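Local coordinates for protein fatty acid amide hydrolase (Candida albicans, PDB 6KVR) that probably hydrolyses monocarboxylic acid amides to the carboxylate and ammonium, at residues A108-L113 and V241-S246. Numbering follows the deposited sequence.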
ATOM      1  N   ALA A 108       8.454  29.359 -22.888  1.00 28.71           N
ATOM      2  CA  ALA A 108       8.900  28.656 -24.087  1.00 26.15           C
ATOM      3  C   ALA A 108      10.265  29.165 -24.547  1.00 33.10           C
ATOM      4  O   ALA A 108      11.157  28.375 -24.899  1.00 27.96           O
ATOM      5  CB  ALA A 108       7.859  28.816 -25.199  1.00 29.72           C
ATOM      6  N   HIS A 109      10.428  30.496 -24.578  1.00 29.40           N
ATOM      7  CA  HIS A 109      11.728  31.096 -24.852  1.00 30.23           C
ATOM      8  C   HIS A 109      12.771  30.612 -23.848  1.00 30.04           C
ATOM      9  O   HIS A 109      13.842  30.128 -24.231  1.00 29.45           O
ATOM     10  CB  HIS A 109      11.588  32.626 -24.811  1.00 31.81           C
ATOM     11  CG  HIS A 109      12.764  33.375 -25.362  1.00 39.07           C
ATOM     12  ND1 HIS A 109      12.730  34.735 -25.595  1.00 38.57           N
ATOM     13  CD2 HIS A 109      14.008  32.964 -25.713  1.00 35.29           C
ATOM     14  CE1 HIS A 109      13.899  35.126 -26.072  1.00 36.64           C
ATOM     15  NE2 HIS A 109      14.690  34.071 -26.158  1.00 38.26           N
ATOM     16  N   ARG A 110      12.464  30.711 -22.549  1.00 26.89           N
ATOM     17  CA  ARG A 110      13.447  30.330 -21.540  1.00 29.17           C
ATOM     18  C   ARG A 110      13.780  28.839 -21.609  1.00 30.06           C
ATOM     19  O   ARG A 110      14.921  28.452 -21.325  1.00 28.41           O
ATOM     20  CB  ARG A 110      12.950  30.726 -20.146  1.00 23.28           C
ATOM     21  CG  ARG A 110      14.058  30.813 -19.084  1.00 27.13           C
ATOM     22  CD  ARG A 110      13.649  31.648 -17.859  1.00 27.93           C
ATOM     23  NE  ARG A 110      14.562  31.450 -16.733  1.00 30.12           N
ATOM     24  CZ  ARG A 110      14.627  32.225 -15.655  1.00 33.65           C
ATOM     25  NH1 ARG A 110      13.855  33.293 -15.517  1.00 33.75           N
ATOM     26  NH2 ARG A 110      15.496  31.929 -14.692  1.00 28.67           N
ATOM     27  N   ALA A 111      12.816  27.998 -22.023  1.00 26.69           N
ATOM     28  CA  ALA A 111      13.075  26.561 -22.126  1.00 27.88           C
ATOM     29  C   ALA A 111      13.965  26.242 -23.319  1.00 28.26           C
ATOM     30  O   ALA A 111      14.791  25.323 -23.253  1.00 30.41           O
ATOM     31  CB  ALA A 111      11.755  25.784 -22.213  1.00 26.66           C
ATOM     32  N   THR A 112      13.816  26.983 -24.424  1.00 26.74           N
ATOM     33  CA  THR A 112      14.696  26.760 -25.574  1.00 29.45           C
ATOM     34  C   THR A 112      16.136  27.118 -25.229  1.00 31.26           C
ATOM     35  O   THR A 112      17.075  26.398 -25.601  1.00 27.59           O
ATOM     36  CB  THR A 112      14.222  27.577 -26.782  1.00 32.25           C
ATOM     37  OG1 THR A 112      12.837  27.306 -27.032  1.00 32.82           O
ATOM     38  CG2 THR A 112      15.017  27.219 -28.022  1.00 36.78           C
ATOM     39  N   LEU A 113      16.327  28.231 -24.514  1.00 28.11           N
ATOM     40  CA  LEU A 113      17.654  28.564 -24.007  1.00 30.25           C
ATOM     41  C   LEU A 113      18.180  27.457 -23.097  1.00 32.19           C
ATOM     42  O   LEU A 113      19.314  26.990 -23.264  1.00 31.08           O
ATOM     43  CB  LEU A 113      17.610  29.917 -23.289  1.00 30.33           C
ATOM     44  CG  LEU A 113      17.343  31.080 -24.262  1.00 35.05           C
ATOM     45  CD1 LEU A 113      16.937  32.352 -23.519  1.00 30.15           C
ATOM     46  CD2 LEU A 113      18.526  31.331 -25.209  1.00 30.23           C
ATOM     47  N   VAL A 241      14.003  23.066 -14.631  1.00 25.28           N
ATOM     48  CA  VAL A 241      13.437  23.784 -13.496  1.00 23.50           C
ATOM     49  C   VAL A 241      14.495  24.687 -12.869  1.00 26.03           C
ATOM     50  O   VAL A 241      14.255  25.876 -12.644  1.00 28.05           O
ATOM     51  CB  VAL A 241      12.826  22.792 -12.481  1.00 27.94           C
ATOM     52  CG1 VAL A 241      12.354  23.506 -11.214  1.00 25.24           C
ATOM     53  CG2 VAL A 241      11.662  22.030 -13.118  1.00 24.79           C
ATOM     54  N   GLY A 242      15.702  24.152 -12.627  1.00 26.78           N
ATOM     55  CA  GLY A 242      16.781  24.971 -12.081  1.00 27.75           C
ATOM     56  C   GLY A 242      17.109  26.194 -12.923  1.00 30.08           C
ATOM     57  O   GLY A 242      17.486  27.237 -12.392  1.00 28.70           O
ATOM     58  N   TYR A 243      16.970  26.082 -14.242  1.00 27.51           N
ATOM     59  CA  TYR A 243      17.141  27.196 -15.160  1.00 27.00           C
ATOM     60  C   TYR A 243      15.918  28.106 -15.232  1.00 30.26           C
ATOM     61  O   TYR A 243      16.032  29.219 -15.753  1.00 30.98           O
ATOM     62  CB  TYR A 243      17.443  26.661 -16.559  1.00 26.55           C
ATOM     63  CG  TYR A 243      17.994  27.674 -17.552  1.00 33.29           C
ATOM     64  CD1 TYR A 243      19.358  27.936 -17.621  1.00 32.26           C
ATOM     65  CD2 TYR A 243      17.160  28.330 -18.449  1.00 32.81           C
ATOM     66  CE1 TYR A 243      19.875  28.847 -18.540  1.00 35.16           C
ATOM     67  CE2 TYR A 243      17.677  29.246 -19.382  1.00 31.07           C
ATOM     68  CZ  TYR A 243      19.026  29.495 -19.420  1.00 33.39           C
ATOM     69  OH  TYR A 243      19.532  30.396 -20.331  1.00 34.24           O
ATOM     70  N   GLY A 244      14.758  27.664 -14.752  1.00 27.56           N
ATOM     71  CA  GLY A 244      13.535  28.428 -14.914  1.00 30.75           C
ATOM     72  C   GLY A 244      12.829  28.229 -16.237  1.00 31.52           C
ATOM     73  O   GLY A 244      11.911  28.995 -16.555  1.00 30.23           O
ATOM     74  N   GLY A 245      13.225  27.225 -17.017  1.00 25.46           N
ATOM     75  CA  GLY A 245      12.594  26.959 -18.297  1.00 29.15           C
ATOM     76  C   GLY A 245      11.166  26.459 -18.209  1.00 28.44           C
ATOM     77  O   GLY A 245      10.491  26.387 -19.243  1.00 30.79           O
ATOM     78  N   SER A 246      10.695  26.101 -17.017  1.00 25.93           N
ATOM     79  CA  SER A 246       9.283  25.833 -16.807  1.00 25.51           C
ATOM     80  C   SER A 246       8.939  26.252 -15.385  1.00 30.58           C
ATOM     81  O   SER A 246       9.822  26.477 -14.556  1.00 27.67           O
ATOM     82  CB  SER A 246       8.940  24.353 -17.054  1.00 30.34           C
ATOM     83  OG  SER A 246       9.515  23.528 -16.061  1.00 25.38           O
TER
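R110 reaches from helix 100-118 to the backbone carbonyl of Y243, in the last turn of helix 235-243. NE and NH2 both donate to Y243 O, side-on, with the oxygen near the guanidinium plane. The NE bond, 2.8 Å from R110 NE to Y243 O, lies in the carbonyl plane on a lone pair. R110 NH2 stands above that plane, 3.0 Å from Y243 O. Both bonds are bent, with N-H...O angles of 145° and 137°. R110 has CG anti to its own N (chi1 -161°), and the chain then runs extended out to NE. R110 CD comes within 3.4 Å of G244 O.

The Y243 ring lies alongside the R110 stem, its plane nearly perpendicular to that of the guanidinium. Y243 CE2 is 4.0 Å from R110 CG and 3.5 Å from R110 O, which meets the ring obliquely. L113 CB lies 3.6 Å from Y243 OH. The backbones come close at A111 and G245, whose CA atoms are 3.9 Å apart. A111 CB packs against G245 O, an oxygen hydrogen-bonded to Y198.

The guanidinium is held from several directions: NH1 forms a salt bridge with D83, and NH2 bonds to Y69. These bonds should restrict its rotation within a buried setting. A helix C-terminus closed by a Schellman motif at G244 here receives an arginine from another helix of the amidase fold, away from the predicted catalytic residues.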